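Local coordinates for membrane-associated lipoprotein (Ureaplasma parvum, PDB 3K63) that is of unknown function but is probably held at the cell membrane as a lipoprotein, this chain being its lipoprotein-associated type-17 domain, which may bind lipid, at residues I11-K14 and D18-L21; I47-H50 and E55-I58; S82-D87 and V93-L98; K39-G44 and I60-Y65. All blocks are in the same frame, centred on the assembly; numbering follows the deposited sequence.

In the fold
All four contacts belong to one small α+β domain in which a two-stranded sheet, 17-21 with 45-49, lies against a three-stranded antiparallel sheet, 56-64, 79-87 and 93-100. Contact 3 is the one regular strand pairing, with a leucine-lined inner side and a more exposed outer one. Contacts 2 and 4 both use strand 56-64: in the first a glutamine amide reaches its backbone, in the second Tyr41 meets its side chains, in an edge-to-face pair with Phe63 and a hydrogen bond from Asn62. Contact 1 is a turn entering strand 17-21, polar at its outer end and apolar where Phe19 turns inward. Phe19 meets Ile60 and Phe63 of contact 4; Ile11 reaches Leu56 and Leu85 of contacts 2 and 3.

Contact 1. Residues I11-K14 and D18-L21; sequences IRLK and DFKL
Asp18 opens the contact by bringing its carboxylate up to the backbone of Lys14, where the chain turns back toward the strand. Lys14 itself has left-handed backbone angles (phi 71°, psi -7°), consistent with a tight change of direction here. OD1 of Asp18 lies 3.0 Å from CA of Lys14, and the same oxygen passes the foot of the lysine side chain, 3.4 Å from Lys14 CG, the two side chains running nearly perpendicular to each other. The lysine amine takes no part in this approach: Lys14 NZ stays 6.8 Å from Asp18 OD1, so any attraction between the two charges is probably weak. The firmer polar partner of OD1 is the hydroxyl of Tyr29, which is also hydrogen-bonded to the backbone N of Phe19 and thereby ties the carboxylate to the start of the strand.

Phe19 follows with an apolar contact. Both methyls of Leu13 lie obliquely alongside the CD1-CE1 side of its ring, Leu13 CD1 coming within 3.7 Å of Phe19 CD1 and Leu13 CD2 within 3.7 Å of Phe19 CE1. Leucine CG stands opposite its own backbone N (chi1 -163°), which carries the two methyls forward to the phenylalanine. The Phe19 ring goes on to meet the Tyr29 ring, and Ile60 and Phe63 of strand 56-64.

The result is a compact turn leading into the first strand of the two-stranded antiparallel sheet, with its carboxylate on the partly exposed side and its aromatic ring in the hydrophobic core.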
loop_
_atom_site.group_PDB
_atom_site.type_symbol
_atom_site.label_atom_id
_atom_site.label_comp_id
_atom_site.label_asym_id
_atom_site.label_seq_id
_atom_site.Cartn_x
_atom_site.Cartn_y
_atom_site.Cartn_z
ATOM N N ILE A 11 -3.580 11.560 5.195
ATOM C CA ILE A 11 -3.753 10.487 4.232
ATOM C C ILE A 11 -3.671 9.157 4.964
ATOM O O ILE A 11 -2.679 8.864 5.622
ATOM C CB ILE A 11 -2.674 10.547 3.137
ATOM C CG1 ILE A 11 -2.742 11.903 2.421
ATOM C CG2 ILE A 11 -2.870 9.404 2.167
ATOM C CD1 ILE A 11 -1.787 12.057 1.254
ATOM N N ARG A 12 -4.732 8.366 4.863
ATOM C CA ARG A 12 -4.793 7.070 5.522
ATOM C C ARG A 12 -5.631 6.116 4.684
ATOM O O ARG A 12 -6.702 6.474 4.193
ATOM C CB ARG A 12 -5.379 7.229 6.924
ATOM C CG ARG A 12 -4.342 7.089 8.036
ATOM C CD ARG A 12 -4.545 8.112 9.144
ATOM N NE ARG A 12 -3.807 9.354 8.909
ATOM C CZ ARG A 12 -2.480 9.469 8.968
ATOM N NH1 ARG A 12 -1.736 8.409 9.253
ATOM N NH2 ARG A 12 -1.897 10.645 8.756
ATOM N N LEU A 13 -5.125 4.901 4.507
ATOM C CA LEU A 13 -5.804 3.902 3.701
ATOM C C LEU A 13 -7.187 3.604 4.261
ATOM O O LEU A 13 -7.428 3.736 5.458
ATOM C CB LEU A 13 -4.967 2.622 3.648
ATOM C CG LEU A 13 -5.287 1.606 2.550
ATOM C CD1 LEU A 13 -5.107 2.233 1.175
ATOM C CD2 LEU A 13 -4.371 0.404 2.709
ATOM N N LYS A 14 -8.098 3.216 3.379
ATOM C CA LYS A 14 -9.460 2.898 3.766
ATOM C C LYS A 14 -10.265 4.139 4.167
ATOM O O LYS A 14 -11.476 4.063 4.387
ATOM C CB LYS A 14 -9.451 1.849 4.888
ATOM C CG LYS A 14 -9.491 0.410 4.355
ATOM C CD LYS A 14 -9.301 -0.660 5.429
ATOM C CE LYS A 14 -7.826 -0.928 5.703
ATOM N NZ LYS A 14 -7.627 -2.015 6.711
ATOM N N ASP A 18 -8.324 4.002 -1.330
ATOM C CA ASP A 18 -8.191 2.567 -1.302
ATOM C C ASP A 18 -7.536 2.221 -2.624
ATOM O O ASP A 18 -7.507 3.045 -3.548
ATOM C CB ASP A 18 -9.556 1.895 -1.213
ATOM C CG ASP A 18 -10.106 1.871 0.205
ATOM O OD1 ASP A 18 -9.348 1.520 1.140
ATOM O OD2 ASP A 18 -11.307 2.186 0.388
ATOM N N PHE A 19 -6.983 1.022 -2.714
ATOM C CA PHE A 19 -6.361 0.602 -3.951
ATOM C C PHE A 19 -6.842 -0.796 -4.255
ATOM O O PHE A 19 -7.327 -1.519 -3.382
ATOM C CB PHE A 19 -4.829 0.613 -3.851
ATOM C CG PHE A 19 -4.272 -0.376 -2.869
ATOM C CD1 PHE A 19 -3.917 0.025 -1.581
ATOM C CD2 PHE A 19 -4.103 -1.711 -3.224
ATOM C CE1 PHE A 19 -3.399 -0.885 -0.661
ATOM C CE2 PHE A 19 -3.587 -2.638 -2.318
ATOM C CZ PHE A 19 -3.232 -2.224 -1.029
ATOM N N LYS A 20 -6.721 -1.168 -5.512
ATOM C CA LYS A 20 -7.115 -2.480 -5.928
ATOM C C LYS A 20 -6.036 -2.812 -6.939
ATOM O O LYS A 20 -5.618 -1.955 -7.716
ATOM C CB LYS A 20 -8.504 -2.423 -6.565
ATOM C CG LYS A 20 -9.333 -3.673 -6.289
ATOM C CD LYS A 20 -10.793 -3.585 -6.757
ATOM C CE LYS A 20 -10.915 -3.799 -8.266
ATOM N NZ LYS A 20 -12.340 -3.697 -8.702
ATOM N N LEU A 21 -5.557 -4.048 -6.891
ATOM C CA LEU A 21 -4.511 -4.496 -7.794
ATOM C C LEU A 21 -5.082 -5.208 -9.008
ATOM O O LEU A 21 -5.938 -6.091 -8.894
ATOM C CB LEU A 21 -3.554 -5.438 -7.069
ATOM C CG LEU A 21 -2.275 -4.862 -6.462
ATOM C CD1 LEU A 21 -2.593 -3.905 -5.337
ATOM C CD2 LEU A 21 -1.404 -6.031 -5.965
#

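Contact 2. Residues I47-H50 and E55-I58; sequences IQQH and ELDI
Gln49 extends its side chain to the backbone of Leu56 and Ile58 and grips it with both ends of the amide. CG is anti to the backbone N (chi1 -168°) and the chain stays extended through chi2 (172°), giving the amide the full length of the side chain. NE2 donates to Leu56 O at 2.8 Å; the acceptor lies close to the amide plane of the glutamine, whereas the nitrogen sits well above the carbonyl plane of Leu56. OE1 accepts a weak hydrogen bond from Ile58 N at 3.3 Å. NE2 also reaches Lys51 O, and together these bonds probably hold the amide's rotation, chiefly through the two made by NE2.

Two residues back, Ile47 packs its CG2 against the carbonyl oxygen of Ile58, 3.7 Å from Ile58 O, with CG1 close beside it. Ile58 turns its own CB toward the opposing segment, and its side chain also meets Phe17 and Ile11.

The axes of strands 47-49 and 56-58 run roughly antiparallel but stay 8.4 Å apart, so the side-chain amide spans a gap that backbone groups do not bridge. Through Leu56 O and Ile58 N, which point to the same side of their strand, it links the end of the two-stranded sheet to outermost strand 56-64 of the three-stranded antiparallel sheet.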
loop_
_atom_site.group_PDB
_atom_site.type_symbol
_atom_site.label_atom_id
_atom_site.label_comp_id
_atom_site.label_asym_id
_atom_site.label_seq_id
_atom_site.Cartn_x
_atom_site.Cartn_y
_atom_site.Cartn_z
ATOM N N ILE A 47 -6.173 3.157 -8.146
ATOM C CA ILE A 47 -6.417 3.948 -6.942
ATOM C C ILE A 47 -7.847 4.472 -6.900
ATOM O O ILE A 47 -8.371 4.942 -7.912
ATOM C CB ILE A 47 -5.474 5.157 -6.863
ATOM C CG1 ILE A 47 -4.023 4.692 -6.860
ATOM C CG2 ILE A 47 -5.751 5.944 -5.603
ATOM C CD1 ILE A 47 -3.661 3.818 -5.646
ATOM N N GLN A 48 -8.488 4.365 -5.740
ATOM C CA GLN A 48 -9.837 4.884 -5.587
ATOM C C GLN A 48 -9.684 6.011 -4.591
ATOM O O GLN A 48 -9.817 5.819 -3.380
ATOM C CB GLN A 48 -10.801 3.842 -5.011
ATOM C CG GLN A 48 -11.120 2.641 -5.913
ATOM C CD GLN A 48 -10.047 1.555 -5.847
ATOM O OE1 GLN A 48 -9.670 1.099 -4.757
ATOM N NE2 GLN A 48 -9.553 1.133 -7.014
ATOM N N GLN A 49 -9.362 7.192 -5.091
ATOM C CA GLN A 49 -9.206 8.322 -4.197
ATOM C C GLN A 49 -10.602 8.822 -3.861
ATOM O O GLN A 49 -11.315 9.339 -4.722
ATOM C CB GLN A 49 -8.387 9.437 -4.852
ATOM C CG GLN A 49 -7.974 10.493 -3.857
ATOM C CD GLN A 49 -7.008 11.494 -4.435
ATOM O OE1 GLN A 49 -6.240 11.168 -5.343
ATOM N NE2 GLN A 49 -7.022 12.718 -3.905
ATOM N N HIS A 50 -10.980 8.658 -2.601
ATOM C CA HIS A 50 -12.291 9.067 -2.123
ATOM C C HIS A 50 -12.365 10.528 -1.726
ATOM O O HIS A 50 -13.379 11.175 -1.948
ATOM C CB HIS A 50 -12.681 8.228 -0.914
ATOM C CG HIS A 50 -12.541 6.759 -1.134
ATOM N ND1 HIS A 50 -12.123 5.895 -0.147
ATOM C CD2 HIS A 50 -12.766 5.998 -2.230
ATOM C CE1 HIS A 50 -12.093 4.663 -0.627
ATOM N NE2 HIS A 50 -12.479 4.697 -1.889
ATOM N N GLU A 55 -7.728 18.762 -4.483
ATOM C CA GLU A 55 -6.432 19.258 -4.027
ATOM C C GLU A 55 -5.215 18.343 -4.159
ATOM O O GLU A 55 -4.101 18.827 -4.330
ATOM C CB GLU A 55 -6.514 19.655 -2.552
ATOM C CG GLU A 55 -7.727 20.460 -2.143
ATOM C CD GLU A 55 -8.914 19.585 -1.755
ATOM O OE1 GLU A 55 -9.418 18.807 -2.600
ATOM O OE2 GLU A 55 -9.344 19.676 -0.588
ATOM N N LEU A 56 -5.429 17.032 -4.092
ATOM C CA LEU A 56 -4.326 16.076 -4.097
ATOM C C LEU A 56 -4.405 14.879 -5.037
ATOM O O LEU A 56 -5.494 14.435 -5.418
ATOM C CB LEU A 56 -4.175 15.580 -2.659
ATOM C CG LEU A 56 -3.534 14.258 -2.284
ATOM C CD1 LEU A 56 -2.084 14.530 -2.019
ATOM C CD2 LEU A 56 -4.209 13.680 -1.052
ATOM N N ASP A 57 -3.240 14.378 -5.443
ATOM C CA ASP A 57 -3.211 13.168 -6.257
ATOM C C ASP A 57 -2.364 12.181 -5.479
ATOM O O ASP A 57 -1.239 12.491 -5.071
ATOM C CB ASP A 57 -2.574 13.339 -7.622
ATOM C CG ASP A 57 -2.613 12.034 -8.418
ATOM O OD1 ASP A 57 -3.718 11.450 -8.493
ATOM O OD2 ASP A 57 -1.569 11.584 -8.958
ATOM N N ILE A 58 -2.914 10.992 -5.271
ATOM C CA ILE A 58 -2.229 9.944 -4.531
ATOM C C ILE A 58 -1.914 8.751 -5.413
ATOM O O ILE A 58 -2.821 8.147 -5.991
ATOM C CB ILE A 58 -3.092 9.395 -3.406
ATOM C CG1 ILE A 58 -3.424 10.471 -2.369
ATOM C CG2 ILE A 58 -2.373 8.226 -2.775
ATOM C CD1 ILE A 58 -4.392 9.965 -1.274
#

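Contact 3. Residues S82-D87 and V93-L98; sequences SLMLTD and VYYKLL
Strands 82-87 and 93-98 pair as an antiparallel hairpin, their axes 4.5 Å apart at closest approach, with Ser82-Leu97, Met84-Tyr95 and Thr86-Val93 as non-hydrogen-bonded pairs and with Leu83-Lys96 and Leu85-Tyr94 as hydrogen-bonded pairs of two backbone bonds each, among them Leu83 N to Lys96 O at 2.7 Å and Lys96 N to Leu83 O at 3.0 Å.

On one face, Met84, present as selenomethionine, lies alongside Tyr95 and points the same way. Its CG meets Tyr95 CE2 at 3.7 Å, and with chi1 and chi2 both extended (-179°, 174°), SE stands 5.1 Å from the centroid of the Tyr95 ring, an oblique Met-aromatic contact. CG of Met84 also touches CG1 of Val93 at 3.4 Å, so that the same carbon meets both valine and tyrosine. Farther along, Leu97 lays CD2 3.5 Å from OG of Ser82.

The other face is dominated by leucines. Leu83 CD1 packs on CB of Leu98 at 3.9 Å, and Leu85 CD1 on the aliphatic root of Lys96, whose charged end leads away. The Tyr94 ring takes CB of Asp87 at its edge, in the ring plane, and meets the ring of Phe4 in the nearby helix. The Asp87 carboxylate is held by Lys89 N in the hairpin turn.

Backbone bonds thus set the register, while the two sides differ in depth: Leu83 and Leu85 are buried against Ile60 and Phe4, whereas Tyr95 and Leu97 lie on the more exposed face, so apolar packing on the leucine side probably holds the hairpin to the body of the domain.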
loop_
_atom_site.group_PDB
_atom_site.type_symbol
_atom_site.label_atom_id
_atom_site.label_comp_id
_atom_site.label_asym_id
_atom_site.label_seq_id
_atom_site.Cartn_x
_atom_site.Cartn_y
_atom_site.Cartn_z
ATOM N N SER A 82 4.906 3.118 -0.536
ATOM C CA SER A 82 5.704 4.246 -0.969
ATOM C C SER A 82 4.754 5.073 -1.834
ATOM O O SER A 82 4.312 4.610 -2.886
ATOM C CB SER A 82 6.898 3.749 -1.776
ATOM O OG SER A 82 7.772 4.802 -2.121
ATOM N N LEU A 83 4.445 6.291 -1.385
ATOM C CA LEU A 83 3.512 7.166 -2.082
ATOM C C LEU A 83 4.085 8.366 -2.793
ATOM O O LEU A 83 5.131 8.901 -2.415
ATOM C CB LEU A 83 2.484 7.689 -1.097
ATOM C CG LEU A 83 1.771 6.676 -0.214
ATOM C CD1 LEU A 83 1.076 7.411 0.932
ATOM C CD2 LEU A 83 0.783 5.892 -1.057
HETATM N N MSE A 84 3.390 8.785 -3.843
HETATM C CA MSE A 84 3.779 9.979 -4.564
HETATM C C MSE A 84 2.555 10.871 -4.417
HETATM O O MSE A 84 1.457 10.498 -4.829
HETATM C CB MSE A 84 4.035 9.696 -6.035
HETATM C CG MSE A 84 4.468 10.920 -6.793
HETATM SE SE MSE A 84 4.985 10.592 -8.612
HETATM C CE MSE A 84 3.237 10.044 -9.255
ATOM N N LEU A 85 2.734 12.031 -3.799
ATOM C CA LEU A 85 1.629 12.962 -3.582
ATOM C C LEU A 85 1.825 14.235 -4.393
ATOM O O LEU A 85 2.817 14.949 -4.210
ATOM C CB LEU A 85 1.531 13.301 -2.090
ATOM C CG LEU A 85 1.506 12.094 -1.147
ATOM C CD1 LEU A 85 1.618 12.545 0.294
ATOM C CD2 LEU A 85 0.230 11.313 -1.363
ATOM N N THR A 86 0.892 14.515 -5.298
ATOM C CA THR A 86 1.000 15.725 -6.106
ATOM C C THR A 86 0.069 16.819 -5.604
ATOM O O THR A 86 -1.128 16.606 -5.428
ATOM C CB THR A 86 0.680 15.460 -7.573
ATOM O OG1 THR A 86 1.567 14.465 -8.091
ATOM C CG2 THR A 86 0.848 16.726 -8.382
ATOM N N ASP A 87 0.643 17.985 -5.356
ATOM C CA ASP A 87 -0.102 19.135 -4.874
ATOM C C ASP A 87 -0.684 19.737 -6.146
ATOM O O ASP A 87 0.043 20.308 -6.960
ATOM C CB ASP A 87 0.866 20.125 -4.218
ATOM C CG ASP A 87 0.162 21.322 -3.611
ATOM O OD1 ASP A 87 -0.924 21.681 -4.118
ATOM O OD2 ASP A 87 0.708 21.907 -2.637
ATOM N N VAL A 93 5.541 17.728 -6.589
ATOM C CA VAL A 93 5.436 16.312 -6.238
ATOM C C VAL A 93 6.143 15.991 -4.910
ATOM O O VAL A 93 7.318 16.331 -4.727
ATOM C CB VAL A 93 6.079 15.450 -7.339
ATOM C CG1 VAL A 93 5.956 13.971 -6.992
ATOM C CG2 VAL A 93 5.449 15.771 -8.677
ATOM N N TYR A 94 5.442 15.327 -3.995
ATOM C CA TYR A 94 6.037 14.966 -2.704
ATOM C C TYR A 94 5.947 13.468 -2.525
ATOM O O TYR A 94 4.988 12.837 -2.974
ATOM C CB TYR A 94 5.297 15.635 -1.545
ATOM C CG TYR A 94 5.263 17.147 -1.620
ATOM C CD1 TYR A 94 6.296 17.920 -1.086
ATOM C CD2 TYR A 94 4.204 17.805 -2.240
ATOM C CE1 TYR A 94 6.273 19.311 -1.166
ATOM C CE2 TYR A 94 4.174 19.194 -2.329
ATOM C CZ TYR A 94 5.213 19.940 -1.789
ATOM O OH TYR A 94 5.202 21.314 -1.901
ATOM N N TYR A 95 6.948 12.900 -1.866
ATOM C CA TYR A 95 6.967 11.467 -1.623
ATOM C C TYR A 95 6.751 11.181 -0.144
ATOM O O TYR A 95 7.151 11.962 0.709
ATOM C CB TYR A 95 8.285 10.880 -2.106
ATOM C CG TYR A 95 8.430 10.959 -3.607
ATOM C CD1 TYR A 95 9.046 12.053 -4.225
ATOM C CD2 TYR A 95 7.903 9.964 -4.416
ATOM C CE1 TYR A 95 9.127 12.145 -5.620
ATOM C CE2 TYR A 95 7.976 10.047 -5.800
ATOM C CZ TYR A 95 8.586 11.135 -6.396
ATOM O OH TYR A 95 8.633 11.192 -7.772
ATOM N N LYS A 96 6.105 10.067 0.162
ATOM C CA LYS A 96 5.836 9.727 1.547
ATOM C C LYS A 96 5.654 8.234 1.726
ATOM O O LYS A 96 4.924 7.590 0.971
ATOM C CB LYS A 96 4.575 10.438 2.034
ATOM C CG LYS A 96 4.310 10.261 3.525
ATOM C CD LYS A 96 2.945 10.796 3.928
ATOM C CE LYS A 96 2.998 11.457 5.305
ATOM N NZ LYS A 96 3.641 10.603 6.361
ATOM N N LEU A 97 6.328 7.686 2.730
ATOM C CA LEU A 97 6.219 6.267 3.031
ATOM C C LEU A 97 5.158 6.138 4.124
ATOM O O LEU A 97 5.219 6.842 5.122
ATOM C CB LEU A 97 7.574 5.733 3.504
ATOM C CG LEU A 97 8.695 5.874 2.464
ATOM C CD1 LEU A 97 10.030 5.573 3.126
ATOM C CD2 LEU A 97 8.468 4.931 1.291
ATOM N N LEU A 98 4.184 5.257 3.929
ATOM C CA LEU A 98 3.111 5.069 4.902
ATOM C C LEU A 98 2.986 3.590 5.243
ATOM O O LEU A 98 2.806 2.761 4.355
ATOM C CB LEU A 98 1.786 5.576 4.321
ATOM C CG LEU A 98 0.475 5.202 5.010
ATOM C CD1 LEU A 98 0.307 5.992 6.276
ATOM C CD2 LEU A 98 -0.673 5.493 4.080
#

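Contact 4. Residues K39-G44 and I60-Y65; sequences KNYYQG and IINFLY
Tyr41 is met by Phe63 at its ring and by Asn62 at its hydroxyl. Phe63 turns an edge to the face of the tyrosine in an offset edge-to-face pair, centroids 5.3 Å apart and planes at 65°; the closest atoms are Tyr41 CD2 and Phe63 CD2, at 3.5 Å. At the far end of the tyrosine, Asn62 ND2 donates to Tyr41 OH at 2.9 Å, with an N-H...O angle of 159°. The hydroxyl lies near the amide plane, while the ring and amide planes stand almost perpendicular.

Tyr41 has chi1 at 73°, with CG between the backbone N and the carbonyl carbon, and from the 3-10 turn 41-43 its ring extends to the strand. On the strand, Ile61 and Asn62 both face Ser82, forming a classic beta bulge in the edge strand of the three-stranded antiparallel sheet, just before Phe63.

Farther out, Ile60 CG2 sits 3.7 Å above one face of the Phe63 ring, near its rim. That ring also meets Phe19 and touches Leu21, Ile45 and Leu81, placing it between the two sheets. Tyr41 packs on Leu21 as well, and the turn that carries it is closed by Gly44 N bonding to Tyr41 O at 2.9 Å.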
loop_
_atom_site.group_PDB
_atom_site.type_symbol
_atom_site.label_atom_id
_atom_site.label_comp_id
_atom_site.label_asym_id
_atom_site.label_seq_id
_atom_site.Cartn_x
_atom_site.Cartn_y
_atom_site.Cartn_z
ATOM N N LYS A 39 4.558 -9.034 -5.039
ATOM C CA LYS A 39 4.943 -9.752 -6.252
ATOM C C LYS A 39 3.991 -9.582 -7.426
ATOM O O LYS A 39 4.239 -10.097 -8.523
ATOM C CB LYS A 39 5.091 -11.248 -5.930
ATOM C CG LYS A 39 6.264 -11.534 -5.025
ATOM C CD LYS A 39 6.426 -12.995 -4.683
ATOM C CE LYS A 39 7.813 -13.204 -4.048
ATOM N NZ LYS A 39 8.150 -14.622 -3.677
ATOM N N ASN A 40 2.911 -8.844 -7.208
ATOM C CA ASN A 40 1.936 -8.679 -8.268
ATOM C C ASN A 40 1.482 -7.285 -8.591
ATOM O O ASN A 40 0.631 -7.129 -9.448
ATOM C CB ASN A 40 0.707 -9.545 -7.979
ATOM C CG ASN A 40 1.032 -11.013 -8.000
ATOM O OD1 ASN A 40 1.237 -11.608 -9.062
ATOM N ND2 ASN A 40 1.110 -11.605 -6.823
ATOM N N TYR A 41 2.032 -6.269 -7.940
ATOM C CA TYR A 41 1.577 -4.926 -8.251
ATOM C C TYR A 41 2.127 -4.425 -9.588
ATOM O O TYR A 41 1.659 -3.415 -10.125
ATOM C CB TYR A 41 1.908 -3.959 -7.104
ATOM C CG TYR A 41 3.353 -3.566 -6.940
ATOM C CD1 TYR A 41 3.897 -2.530 -7.680
ATOM C CD2 TYR A 41 4.158 -4.186 -5.988
ATOM C CE1 TYR A 41 5.214 -2.105 -7.472
ATOM C CE2 TYR A 41 5.470 -3.774 -5.768
ATOM C CZ TYR A 41 5.995 -2.733 -6.506
ATOM O OH TYR A 41 7.289 -2.301 -6.264
ATOM N N TYR A 42 3.091 -5.153 -10.142
ATOM C CA TYR A 42 3.685 -4.774 -11.413
ATOM C C TYR A 42 2.621 -4.918 -12.504
ATOM O O TYR A 42 2.787 -4.424 -13.618
ATOM C CB TYR A 42 4.878 -5.673 -11.739
ATOM C CG TYR A 42 4.488 -7.071 -12.165
ATOM C CD1 TYR A 42 4.292 -7.387 -13.514
ATOM C CD2 TYR A 42 4.243 -8.059 -11.218
ATOM C CE1 TYR A 42 3.855 -8.651 -13.902
ATOM C CE2 TYR A 42 3.807 -9.328 -11.593
ATOM C CZ TYR A 42 3.610 -9.616 -12.938
ATOM O OH TYR A 42 3.132 -10.851 -13.313
ATOM N N GLN A 43 1.532 -5.602 -12.182
ATOM C CA GLN A 43 0.449 -5.778 -13.133
ATOM C C GLN A 43 -0.466 -4.571 -13.158
ATOM O O GLN A 43 -1.267 -4.428 -14.067
ATOM C CB GLN A 43 -0.351 -7.030 -12.783
ATOM C CG GLN A 43 0.360 -8.315 -13.152
ATOM C CD GLN A 43 -0.512 -9.519 -12.932
ATOM O OE1 GLN A 43 -1.606 -9.619 -13.500
ATOM N NE2 GLN A 43 -0.038 -10.451 -12.106
ATOM N N GLY A 44 -0.350 -3.710 -12.150
ATOM C CA GLY A 44 -1.179 -2.519 -12.107
ATOM C C GLY A 44 -1.855 -2.254 -10.780
ATOM O O GLY A 44 -2.227 -3.171 -10.042
ATOM N N ILE A 60 0.491 5.041 -5.500
ATOM C CA ILE A 60 1.329 4.137 -4.728
ATOM C C ILE A 60 2.354 3.735 -5.787
ATOM O O ILE A 60 2.015 3.083 -6.766
ATOM C CB ILE A 60 0.557 2.905 -4.274
ATOM C CG1 ILE A 60 -0.439 3.310 -3.187
ATOM C CG2 ILE A 60 1.528 1.830 -3.788
ATOM C CD1 ILE A 60 -1.461 2.207 -2.818
ATOM N N ILE A 61 3.604 4.133 -5.626
ATOM C CA ILE A 61 4.591 3.778 -6.640
ATOM C C ILE A 61 5.342 2.471 -6.322
ATOM O O ILE A 61 5.862 1.818 -7.240
ATOM C CB ILE A 61 5.571 4.972 -6.891
ATOM C CG1 ILE A 61 6.449 5.231 -5.667
ATOM C CG2 ILE A 61 4.772 6.222 -7.202
ATOM C CD1 ILE A 61 7.445 6.415 -5.874
ATOM N N ASN A 62 5.362 2.088 -5.038
ATOM C CA ASN A 62 6.026 0.848 -4.595
ATOM C C ASN A 62 5.447 0.281 -3.317
ATOM O O ASN A 62 5.000 1.023 -2.450
ATOM C CB ASN A 62 7.519 1.053 -4.334
ATOM C CG ASN A 62 8.290 1.370 -5.591
ATOM O OD1 ASN A 62 8.632 2.527 -5.842
ATOM N ND2 ASN A 62 8.552 0.350 -6.406
ATOM N N PHE A 63 5.435 -1.040 -3.218
ATOM C CA PHE A 63 4.988 -1.710 -2.013
ATOM C C PHE A 63 6.297 -2.312 -1.475
ATOM O O PHE A 63 7.046 -2.965 -2.208
ATOM C CB PHE A 63 3.999 -2.820 -2.345
ATOM C CG PHE A 63 2.592 -2.342 -2.594
ATOM C CD1 PHE A 63 1.786 -1.932 -1.542
ATOM C CD2 PHE A 63 2.068 -2.312 -3.884
ATOM C CE1 PHE A 63 0.482 -1.505 -1.775
ATOM C CE2 PHE A 63 0.775 -1.889 -4.117
ATOM C CZ PHE A 63 -0.016 -1.483 -3.064
ATOM N N LEU A 64 6.583 -2.084 -0.203
ATOM C CA LEU A 64 7.800 -2.612 0.390
ATOM C C LEU A 64 7.505 -3.305 1.701
ATOM O O LEU A 64 6.553 -2.950 2.389
ATOM C CB LEU A 64 8.780 -1.480 0.642
ATOM C CG LEU A 64 9.259 -0.674 -0.566
ATOM C CD1 LEU A 64 9.984 0.590 -0.101
ATOM C CD2 LEU A 64 10.154 -1.544 -1.433
ATOM N N TYR A 65 8.315 -4.300 2.042
ATOM C CA TYR A 65 8.151 -5.013 3.303
ATOM C C TYR A 65 8.705 -4.051 4.340
ATOM O O TYR A 65 9.754 -3.429 4.130
ATOM C CB TYR A 65 8.970 -6.300 3.304
ATOM C CG TYR A 65 8.496 -7.305 2.275
ATOM C CD1 TYR A 65 7.141 -7.652 2.177
ATOM C CD2 TYR A 65 9.393 -7.938 1.414
ATOM C CE1 TYR A 65 6.694 -8.607 1.251
ATOM C CE2 TYR A 65 8.946 -8.894 0.484
ATOM C CZ TYR A 65 7.598 -9.222 0.420
ATOM O OH TYR A 65 7.159 -10.205 -0.437
#